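Local coordinates for Serine/threonine-protein phosphatase 2A regulatory subunit B'' subunit alpha (Homo sapiens, PDB 4I5J) that binds calcium through an EF-hand and, as a regulatory subunit of protein phosphatase 2A, might modulate the substrate selectivity, catalytic activity and localization of the enzyme, at residues A[67-70]-A[71-75]; A[81-84]-A[85-89]; A[214-217]-A[218-222]; A[271-274]-A[275-278]. One frame throughout, in Å; residues are numbered along the deposited sequence.

Contact 1: A[67-70]-A[71-75]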
loop_
_atom_site.group_PDB
_atom_site.type_symbol
_atom_site.label_atom_id
_atom_site.label_comp_id
_atom_site.label_asym_id
_atom_site.label_seq_id
_atom_site.Cartn_x
_atom_site.Cartn_y
_atom_site.Cartn_z
ATOM N N ARG A 67 -6.870 0.138 5.718
ATOM C CA ARG A 67 -5.774 0.840 6.395
ATOM C C ARG A 67 -5.281 0.086 7.625
ATOM O O ARG A 67 -4.087 0.078 7.918
ATOM C CB ARG A 67 -6.169 2.272 6.773
ATOM C CG ARG A 67 -6.409 3.167 5.543
ATOM C CD ARG A 67 -6.547 4.618 5.957
ATOM N NE ARG A 67 -5.293 5.144 6.503
ATOM C CZ ARG A 67 -5.176 6.334 7.094
ATOM N NH1 ARG A 67 -6.244 7.102 7.234
ATOM N NH2 ARG A 67 -4.000 6.744 7.561
ATOM N N ILE A 68 -6.198 -0.542 8.342
ATOM C CA ILE A 68 -5.827 -1.356 9.498
ATOM C C ILE A 68 -4.937 -2.500 8.991
ATOM O O ILE A 68 -3.804 -2.671 9.454
ATOM C CB ILE A 68 -7.090 -1.918 10.214
ATOM C CG1 ILE A 68 -7.778 -0.842 11.069
ATOM C CG2 ILE A 68 -6.718 -3.091 11.121
ATOM C CD1 ILE A 68 -9.246 -1.206 11.475
ATOM N N PHE A 69 -5.413 -3.250 8.001
ATOM C CA PHE A 69 -4.621 -4.372 7.499
ATOM C C PHE A 69 -3.329 -3.943 6.862
ATOM O O PHE A 69 -2.299 -4.623 7.004
ATOM C CB PHE A 69 -5.441 -5.273 6.575
ATOM C CG PHE A 69 -6.313 -6.213 7.332
ATOM C CD1 PHE A 69 -7.409 -5.731 8.043
ATOM C CD2 PHE A 69 -5.985 -7.548 7.438
ATOM C CE1 PHE A 69 -8.201 -6.593 8.788
ATOM C CE2 PHE A 69 -6.774 -8.406 8.184
ATOM C CZ PHE A 69 -7.885 -7.916 8.855
ATOM N N TYR A 70 -3.380 -2.817 6.163
ATOM C CA TYR A 70 -2.196 -2.291 5.505
ATOM C C TYR A 70 -1.054 -2.120 6.507
ATOM O O TYR A 70 0.080 -2.510 6.251
ATOM C CB TYR A 70 -2.520 -0.947 4.860
ATOM C CG TYR A 70 -1.415 -0.372 4.017
ATOM C CD1 TYR A 70 -1.404 -0.562 2.643
ATOM C CD2 TYR A 70 -0.384 0.354 4.586
ATOM C CE1 TYR A 70 -0.400 -0.032 1.858
ATOM C CE2 TYR A 70 0.640 0.896 3.801
ATOM C CZ TYR A 70 0.622 0.701 2.451
ATOM O OH TYR A 70 1.623 1.229 1.663
ATOM N N THR A 71 -1.367 -1.536 7.655
ATOM C CA THR A 71 -0.362 -1.221 8.656
ATOM C C THR A 71 -0.120 -2.371 9.633
ATOM O O THR A 71 1.009 -2.631 10.039
ATOM C CB THR A 71 -0.798 0.024 9.429
ATOM O OG1 THR A 71 -0.858 1.127 8.526
ATOM C CG2 THR A 71 0.154 0.351 10.557
ATOM N N VAL A 72 -1.176 -3.072 10.017
ATOM C CA VAL A 72 -1.050 -4.071 11.081
ATOM C C VAL A 72 -0.665 -5.471 10.564
ATOM O O VAL A 72 0.213 -6.137 11.118
ATOM C CB VAL A 72 -2.353 -4.146 11.908
ATOM C CG1 VAL A 72 -2.262 -5.223 12.949
ATOM C CG2 VAL A 72 -2.633 -2.781 12.555
ATOM N N ASN A 73 -1.311 -5.911 9.495
ATOM C CA ASN A 73 -1.115 -7.271 9.004
ATOM C C ASN A 73 0.162 -7.479 8.169
ATOM O O ASN A 73 0.095 -7.769 6.980
ATOM C CB ASN A 73 -2.339 -7.691 8.204
ATOM C CG ASN A 73 -2.268 -9.118 7.759
ATOM O OD1 ASN A 73 -2.633 -9.439 6.626
ATOM N ND2 ASN A 73 -1.785 -9.992 8.643
ATOM N N ARG A 74 1.318 -7.363 8.811
ATOM C CA ARG A 74 2.606 -7.333 8.106
ATOM C C ARG A 74 3.005 -8.623 7.371
ATOM O O ARG A 74 3.887 -8.606 6.504
ATOM C CB ARG A 74 3.706 -6.917 9.082
ATOM C CG ARG A 74 3.544 -5.492 9.576
ATOM C CD ARG A 74 3.901 -4.492 8.491
ATOM N NE ARG A 74 5.261 -4.721 8.022
ATOM C CZ ARG A 74 6.351 -4.325 8.674
ATOM N NH1 ARG A 74 6.236 -3.668 9.822
ATOM N NH2 ARG A 74 7.555 -4.586 8.179
ATOM N N SER A 75 2.376 -9.735 7.735
ATOM C CA SER A 75 2.598 -11.004 7.049
ATOM C C SER A 75 1.829 -11.094 5.732
ATOM O O SER A 75 2.011 -12.050 4.979
ATOM C CB SER A 75 2.139 -12.156 7.943
ATOM O OG SER A 75 0.717 -12.191 8.002
#

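Contact 2: A[81-84]-A[85-89]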
loop_
_atom_site.group_PDB
_atom_site.type_symbol
_atom_site.label_atom_id
_atom_site.label_comp_id
_atom_site.label_asym_id
_atom_site.label_seq_id
_atom_site.Cartn_x
_atom_site.Cartn_y
_atom_site.Cartn_z
ATOM N N THR A 81 -2.810 -11.305 13.710
ATOM C CA THR A 81 -2.468 -12.049 14.918
ATOM C C THR A 81 -2.277 -11.087 16.088
ATOM O O THR A 81 -2.199 -9.869 15.903
ATOM C CB THR A 81 -1.148 -12.805 14.745
ATOM O OG1 THR A 81 -0.123 -11.872 14.380
ATOM C CG2 THR A 81 -1.252 -13.890 13.654
ATOM N N SER A 82 -2.185 -11.629 17.296
ATOM C CA SER A 82 -1.956 -10.787 18.464
ATOM C C SER A 82 -0.580 -10.138 18.391
ATOM O O SER A 82 -0.399 -8.995 18.846
ATOM C CB SER A 82 -2.098 -11.585 19.755
ATOM O OG SER A 82 -1.115 -12.602 19.798
ATOM N N THR A 83 0.381 -10.860 17.814
ATOM C CA THR A 83 1.740 -10.335 17.636
ATOM C C THR A 83 1.699 -9.088 16.767
ATOM O O THR A 83 2.316 -8.065 17.089
ATOM C CB THR A 83 2.685 -11.364 16.959
ATOM O OG1 THR A 83 2.740 -12.555 17.745
ATOM C CG2 THR A 83 4.073 -10.814 16.844
ATOM N N GLU A 84 0.935 -9.167 15.684
ATOM C CA GLU A 84 0.802 -8.035 14.783
ATOM C C GLU A 84 0.133 -6.842 15.453
ATOM O O GLU A 84 0.531 -5.697 15.231
ATOM C CB GLU A 84 0.081 -8.449 13.501
ATOM C CG GLU A 84 0.931 -9.428 12.701
ATOM C CD GLU A 84 0.247 -9.903 11.443
ATOM O OE1 GLU A 84 -1.005 -9.842 11.388
ATOM O OE2 GLU A 84 0.956 -10.336 10.518
ATOM N N ILE A 85 -0.860 -7.094 16.296
ATOM C CA ILE A 85 -1.497 -5.987 16.978
ATOM C C ILE A 85 -0.552 -5.369 17.993
ATOM O O ILE A 85 -0.480 -4.132 18.138
ATOM C CB ILE A 85 -2.795 -6.409 17.649
ATOM C CG1 ILE A 85 -3.820 -6.746 16.581
ATOM C CG2 ILE A 85 -3.352 -5.268 18.499
ATOM C CD1 ILE A 85 -5.134 -7.123 17.124
ATOM N N ARG A 86 0.186 -6.238 18.675
ATOM C CA ARG A 86 1.101 -5.834 19.741
ATOM C C ARG A 86 2.209 -4.935 19.197
ATOM O O ARG A 86 2.667 -4.030 19.882
ATOM C CB ARG A 86 1.695 -7.088 20.382
ATOM C CG ARG A 86 2.482 -6.892 21.657
ATOM C CD ARG A 86 3.061 -8.245 22.106
ATOM N NE ARG A 86 2.020 -9.269 22.157
ATOM C CZ ARG A 86 2.108 -10.474 21.602
ATOM N NH1 ARG A 86 3.208 -10.836 20.943
ATOM N NH2 ARG A 86 1.089 -11.324 21.711
ATOM N N LYS A 87 2.634 -5.168 17.956
ATOM C CA LYS A 87 3.667 -4.316 17.343
ATOM C C LYS A 87 3.130 -3.060 16.644
ATOM O O LYS A 87 3.898 -2.261 16.112
ATOM C CB LYS A 87 4.530 -5.127 16.376
ATOM C CG LYS A 87 5.381 -6.196 17.065
ATOM C CD LYS A 87 5.922 -7.203 16.058
ATOM C CE LYS A 87 6.716 -8.303 16.762
ATOM N NZ LYS A 87 7.281 -9.296 15.802
ATOM N N SER A 88 1.815 -2.867 16.681
ATOM C CA SER A 88 1.183 -1.722 16.031
ATOM C C SER A 88 0.670 -0.710 17.052
ATOM O O SER A 88 0.661 -0.983 18.244
ATOM C CB SER A 88 -0.002 -2.200 15.185
ATOM O OG SER A 88 -1.136 -2.430 16.010
ATOM N N ASN A 89 0.214 0.449 16.580
ATOM C CA ASN A 89 -0.437 1.415 17.460
ATOM C C ASN A 89 -1.952 1.343 17.371
ATOM O O ASN A 89 -2.638 2.330 17.664
ATOM C CB ASN A 89 0.026 2.858 17.151
ATOM C CG ASN A 89 -0.422 3.337 15.779
ATOM O OD1 ASN A 89 -0.907 2.554 14.970
ATOM N ND2 ASN A 89 -0.273 4.632 15.520
#

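Contact 3: A[214-217]-A[218-222]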
loop_
_atom_site.group_PDB
_atom_site.type_symbol
_atom_site.label_atom_id
_atom_site.label_comp_id
_atom_site.label_asym_id
_atom_site.label_seq_id
_atom_site.Cartn_x
_atom_site.Cartn_y
_atom_site.Cartn_z
ATOM N N TYR A 214 14.897 -4.938 -16.808
ATOM C CA TYR A 214 13.599 -5.008 -17.429
ATOM C C TYR A 214 12.806 -3.720 -17.160
ATOM O O TYR A 214 12.253 -3.122 -18.085
ATOM C CB TYR A 214 12.862 -6.210 -16.872
ATOM C CG TYR A 214 11.388 -6.250 -17.216
ATOM C CD1 TYR A 214 10.962 -6.650 -18.478
ATOM C CD2 TYR A 214 10.427 -5.926 -16.269
ATOM C CE1 TYR A 214 9.635 -6.710 -18.788
ATOM C CE2 TYR A 214 9.084 -5.981 -16.572
ATOM C CZ TYR A 214 8.694 -6.365 -17.835
ATOM O OH TYR A 214 7.357 -6.430 -18.149
ATOM N N PHE A 215 12.778 -3.281 -15.904
ATOM C CA PHE A 215 12.095 -2.028 -15.583
ATOM C C PHE A 215 12.856 -0.845 -16.127
ATOM O O PHE A 215 12.256 0.103 -16.648
ATOM C CB PHE A 215 11.881 -1.877 -14.073
ATOM C CG PHE A 215 11.000 -2.924 -13.509
ATOM C CD1 PHE A 215 9.632 -2.880 -13.724
ATOM C CD2 PHE A 215 11.530 -3.973 -12.783
ATOM C CE1 PHE A 215 8.814 -3.872 -13.228
ATOM C CE2 PHE A 215 10.712 -4.965 -12.280
ATOM C CZ PHE A 215 9.364 -4.925 -12.505
ATOM N N TYR A 216 14.178 -0.881 -16.006
ATOM C CA TYR A 216 14.973 0.281 -16.416
ATOM C C TYR A 216 14.945 0.503 -17.931
ATOM O O TYR A 216 15.023 1.633 -18.402
ATOM C CB TYR A 216 16.401 0.236 -15.870
ATOM C CG TYR A 216 17.196 1.498 -16.191
ATOM C CD1 TYR A 216 16.832 2.731 -15.662
ATOM C CD2 TYR A 216 18.282 1.458 -17.046
ATOM C CE1 TYR A 216 17.548 3.886 -15.969
ATOM C CE2 TYR A 216 19.005 2.606 -17.354
ATOM C CZ TYR A 216 18.633 3.814 -16.817
ATOM O OH TYR A 216 19.354 4.950 -17.131
ATOM N N GLU A 217 14.800 -0.580 -18.685
ATOM C CA GLU A 217 14.792 -0.514 -20.140
ATOM C C GLU A 217 13.525 0.146 -20.689
ATOM O O GLU A 217 13.545 0.710 -21.777
ATOM C CB GLU A 217 14.989 -1.925 -20.720
ATOM C CG GLU A 217 15.632 -1.985 -22.121
ATOM C CD GLU A 217 14.606 -2.376 -23.170
ATOM O OE1 GLU A 217 13.500 -2.846 -22.775
ATOM O OE2 GLU A 217 14.899 -2.205 -24.372
ATOM N N GLU A 218 12.422 0.090 -19.943
ATOM C CA GLU A 218 11.241 0.861 -20.339
ATOM C C GLU A 218 11.467 2.337 -20.079
ATOM O O GLU A 218 11.132 3.156 -20.923
ATOM C CB GLU A 218 9.952 0.404 -19.643
ATOM C CG GLU A 218 8.702 1.093 -20.198
ATOM C CD GLU A 218 7.510 1.013 -19.259
ATOM O OE1 GLU A 218 7.620 0.342 -18.216
ATOM O OE2 GLU A 218 6.462 1.625 -19.560
ATOM N N GLN A 219 12.035 2.680 -18.923
ATOM C CA GLN A 219 12.385 4.075 -18.644
ATOM C C GLN A 219 13.356 4.536 -19.731
ATOM O O GLN A 219 13.380 5.714 -20.107
ATOM C CB GLN A 219 13.077 4.213 -17.280
ATOM C CG GLN A 219 12.383 3.554 -16.113
ATOM C CD GLN A 219 11.278 4.420 -15.531
ATOM O OE1 GLN A 219 10.140 4.391 -16.009
ATOM N NE2 GLN A 219 11.603 5.192 -14.482
ATOM N N CYS A 220 14.169 3.612 -20.242
ATOM C CA CYS A 220 15.025 3.983 -21.369
ATOM C C CYS A 220 14.207 4.210 -22.654
ATOM O O CYS A 220 14.334 5.262 -23.286
ATOM C CB CYS A 220 16.167 2.992 -21.572
ATOM S SG CYS A 220 17.374 3.032 -20.202
ATOM N N GLU A 221 13.355 3.245 -23.012
ATOM C CA GLU A 221 12.443 3.401 -24.146
ATOM C C GLU A 221 11.649 4.703 -24.042
ATOM O O GLU A 221 11.326 5.312 -25.056
ATOM C CB GLU A 221 11.474 2.219 -24.253
ATOM C CG GLU A 221 12.068 0.931 -24.800
ATOM C CD GLU A 221 11.060 -0.216 -24.785
ATOM O OE1 GLU A 221 9.850 0.046 -24.576
ATOM O OE2 GLU A 221 11.481 -1.378 -24.970
ATOM N N ARG A 222 11.349 5.124 -22.815
ATOM C CA ARG A 222 10.647 6.389 -22.573
ATOM C C ARG A 222 11.575 7.563 -22.851
ATOM O O ARG A 222 11.328 8.358 -23.760
ATOM C CB ARG A 222 10.152 6.481 -21.125
ATOM C CG ARG A 222 8.709 6.026 -20.875
ATOM C CD ARG A 222 8.412 6.023 -19.367
ATOM N NE ARG A 222 6.987 6.042 -19.036
ATOM C CZ ARG A 222 6.515 6.083 -17.790
ATOM N NH1 ARG A 222 7.359 6.099 -16.770
ATOM N NH2 ARG A 222 5.208 6.103 -17.559
#

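Contact 4: A[271-274]-A[275-278]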
loop_
_atom_site.group_PDB
_atom_site.type_symbol
_atom_site.label_atom_id
_atom_site.label_comp_id
_atom_site.label_asym_id
_atom_site.label_seq_id
_atom_site.Cartn_x
_atom_site.Cartn_y
_atom_site.Cartn_z
ATOM N N PHE A 271 10.858 2.971 -11.819
ATOM C CA PHE A 271 9.505 3.011 -12.364
ATOM C C PHE A 271 8.682 4.286 -12.151
ATOM O O PHE A 271 7.494 4.300 -12.463
ATOM C CB PHE A 271 8.707 1.762 -11.966
ATOM C CG PHE A 271 8.514 1.594 -10.482
ATOM C CD1 PHE A 271 7.583 2.365 -9.800
ATOM C CD2 PHE A 271 9.221 0.635 -9.779
ATOM C CE1 PHE A 271 7.385 2.202 -8.447
ATOM C CE2 PHE A 271 9.031 0.468 -8.425
ATOM C CZ PHE A 271 8.107 1.258 -7.756
ATOM N N ASN A 272 9.306 5.349 -11.644
ATOM C CA ASN A 272 8.661 6.671 -11.574
ATOM C C ASN A 272 9.589 7.704 -12.232
ATOM O O ASN A 272 10.358 8.397 -11.555
ATOM C CB ASN A 272 8.295 7.047 -10.123
ATOM C CG ASN A 272 7.365 8.274 -10.028
ATOM O OD1 ASN A 272 7.538 9.268 -10.737
ATOM N ND2 ASN A 272 6.384 8.200 -9.131
ATOM N N LEU A 273 9.531 7.769 -13.562
ATOM C CA LEU A 273 10.479 8.561 -14.360
ATOM C C LEU A 273 10.497 10.012 -13.937
ATOM O O LEU A 273 11.551 10.630 -13.902
ATOM C CB LEU A 273 10.124 8.482 -15.849
ATOM C CG LEU A 273 11.057 9.145 -16.873
ATOM C CD1 LEU A 273 12.476 8.590 -16.757
ATOM C CD2 LEU A 273 10.522 8.955 -18.300
ATOM N N GLU A 274 9.315 10.543 -13.628
ATOM C CA GLU A 274 9.138 11.920 -13.178
ATOM C C GLU A 274 9.862 12.198 -11.868
ATOM O O GLU A 274 10.610 13.166 -11.758
ATOM C CB GLU A 274 7.648 12.229 -12.988
ATOM C CG GLU A 274 6.872 12.549 -14.261
ATOM C CD GLU A 274 5.445 13.004 -13.961
ATOM O OE1 GLU A 274 4.781 12.352 -13.125
ATOM O OE2 GLU A 274 4.993 14.017 -14.550
ATOM N N LYS A 275 9.615 11.362 -10.864
ATOM C CA LYS A 275 10.280 11.499 -9.567
ATOM C C LYS A 275 11.777 11.176 -9.655
ATOM O O LYS A 275 12.535 11.510 -8.746
ATOM C CB LYS A 275 9.615 10.615 -8.495
ATOM C CG LYS A 275 8.251 11.081 -8.002
ATOM C CD LYS A 275 7.736 10.200 -6.850
ATOM C CE LYS A 275 6.400 10.723 -6.276
ATOM N NZ LYS A 275 5.673 9.727 -5.415
ATOM N N TYR A 276 12.195 10.518 -10.735
ATOM C CA TYR A 276 13.615 10.219 -10.932
ATOM C C TYR A 276 14.362 11.458 -11.405
ATOM O O TYR A 276 15.349 11.867 -10.794
ATOM C CB TYR A 276 13.828 9.071 -11.926
ATOM C CG TYR A 276 15.285 8.865 -12.324
ATOM C CD1 TYR A 276 16.272 8.692 -11.361
ATOM C CD2 TYR A 276 15.668 8.828 -13.664
ATOM C CE1 TYR A 276 17.603 8.496 -11.719
ATOM C CE2 TYR A 276 16.993 8.628 -14.032
ATOM C CZ TYR A 276 17.959 8.463 -13.055
ATOM O OH TYR A 276 19.286 8.267 -13.408
ATOM N N LEU A 277 13.875 12.046 -12.496
ATOM C CA LEU A 277 14.438 13.276 -13.044
ATOM C C LEU A 277 14.442 14.393 -12.008
ATOM O O LEU A 277 15.251 15.313 -12.083
ATOM C CB LEU A 277 13.660 13.706 -14.288
ATOM C CG LEU A 277 13.462 12.579 -15.308
ATOM C CD1 LEU A 277 12.704 13.044 -16.546
ATOM C CD2 LEU A 277 14.800 11.975 -15.683
ATOM N N ASP A 278 13.550 14.300 -11.028
ATOM C CA ASP A 278 13.466 15.302 -9.972
ATOM C C ASP A 278 14.534 15.066 -8.908
ATOM O O ASP A 278 14.598 15.771 -7.903
ATOM C CB ASP A 278 12.067 15.303 -9.346
ATOM C CG ASP A 278 11.835 16.494 -8.432
ATOM O OD1 ASP A 278 11.993 16.339 -7.203
ATOM O OD2 ASP A 278 11.503 17.584 -8.946
#

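Contact 1: A[67-70]-A[71-75]
V72 N donates to I68 O across 2.7 Å, one of the bonds in the last turn of helix 54-72. One residue earlier, T71 N reaches R67 O at 3.2 Å, and the T71 hydroxyl leans back on the same acceptor with a weak bond of 3.4 Å from OG1 to R67 O. The threonine can do this because OG1 sits beside its own backbone N (chi1 -63°), facing back along the helix. N73 N closes the series on F69 O at 3.0 Å. N73 is also where the backbone leaves helical angles, at the centre of an inverse gamma turn.

Side-chain packing follows the same i to i+4 spacing. N73 CB lies 3.7 Å from F69 CD2, approaching the ring obliquely, while the amide plane stands 74° from that of the phenyl. The amide itself is held from beyond the turn, OD1 by G78 N and ND2 by E84. A looser apolar touch joins CG2 of I68 to CG2 of V72 at 4.3 Å.

This helix end in the EF-hand family region is largely buried. F69 meets the ring of F33 and also touches W178 of helix 173-184, whereas Y70 packs against W178, bonds to S182 through its hydroxyl and touches S191 of helix 189-199.

Contact 2: A[81-84]-A[85-89]
I85 O is gripped twice by S88, whose backbone N lies 3.0 Å and whose hydroxyl OG lies 2.8 Å from it, both coming from the same face of the carbonyl plane. This double hold is made as the short helix 82-86 gives way to the loop. At the other end a capping box starts the helix: T81 OG1 accepts from E84 N at 3.2 Å, and E84 OE1 in turn accepts from T81 N, which meets the carboxylate from above its plane. E84 has further partners outside, OE1 bonding to N73 ND2 and OE2 to S75 OG.

Between the two ends, backbone bonds follow the helical i to i+4 pattern, the shortest running 2.8 Å from R86 N to S82 O. The R86 side chain then turns back over the first turn. Its CG is anti to the backbone N (chi1 -170°) and the chain bends at chi3, bringing one guanidinium face over the backbone of S82 and T83. NH2 comes to 3.2 Å from S82 OG, while NE forms a salt bridge to D11. I85 instead faces helix 12-20, touching F16 and I17.

Farther along, T83 and K87 run alongside each other, pointing the same way, and the methyl CG2 of T83 rests 3.6 Å from CE of K87.

Contact 3: A[214-217]-A[218-222]
C220 SG lies over one face of the Y216 ring, 3.8 Å from its centroid and 29° off the ring normal, a sulfur-aromatic contact spanning one turn of helix 209-226. The sulfur is displaced toward one side of the ring and comes closest to CE2 of Y216, at 3.3 Å. Both torsions serve the meeting: the tyrosine CG is anti to its own N (chi1 -175°) and swings toward the C-terminal end of the helix, while the cysteine SG is turned beside its backbone N, back toward the ring. The backbone joins the same pair, C220 N bonding to Y216 O at 2.8 Å. Outside the pair, F233 and L236 of helix 233-244 pack on the tyrosine, and its hydroxyl bonds to the backbone oxygen of L231. A leucine in place of Y216 would probably leave C220 SG without its aromatic partner and the L231 carbonyl without this hydroxyl.

The part formed by E217 and E221 is looser and nearer solvent. The two bring their carboxylates together, OE1 of E217 standing 3.3 Å from OE2 of E221 with the planes 83° apart. Two like charges so near would be expected to repel; R149, salt-bridged to E217 OE1 and touching E221, probably eases this. E221 is exposed, and its side chain also runs past the carbonyl of E217, to which its backbone N bonds at 2.8 Å.

The arrangement belongs to the exiting helix of a calcium-loaded EF-hand, whose loop ligands include D200 and, earlier on this same helix, E211.

Contact 4: A[271-274]-A[275-278]
The amide of N272 and the aliphatic chain of K275 lie obliquely across each other at the start of helix 273-277. ND2 of N272 comes to 3.3 Å from CD of K275, and the amide carbon CG stands 3.6 Å from both CB and CG of the lysine, which runs out extended past the amide. The oxygen end does the polar work: OD1 accepts from K275 N at 3.0 Å with an N-H···O angle of 164°, the donor lying well above the amide plane. With CG of N272 anti to its backbone N (chi1 -168°), the amide is carried forward to the first turn of the helix.

This makes N272 an N-cap, its side chain replacing a carbonyl that the preceding turn would have supplied. Its own backbone oxygen accepts from Y276 N, so that side chain and main chain together hold two successive N-H groups. A valine here would probably leave K275 N without its capping acceptor and the lysine methylenes without the amide they lie against.

L273 brings its CD1 branch to 4.2 Å from CD2 of L277, with the ring of Y276 more distant. L277 folds back over the carbonyl it is bonded to: its CG approaches L273 O to 3.1 Å, and its N donates to that oxygen. Beyond these leucines lies helix 209-226, whose M223 touches L273, Y276 and L277, with R222 also packing on L273.

All four contacts are local, each within one helix or at its ends, but their settings differ. Contact 1 is buried, its centre about 9 Å from the centre of the chain, contact 2 lies at the surface, and contacts 3 and 4 are partly buried. Contacts 1 and 2 belong to successive helices of one family region and touch, V72 O packing against E84 CB. Contacts 3 and 4 touch through packing, Q219 and R222 lying against the start of the last helix. Contacts 1 and 3 involve buried aromatic rings, whereas contacts 2 and 4 hold helix N-caps, contact 4 with leucine packing besides. Contact 3 alone lies near the bound calcium.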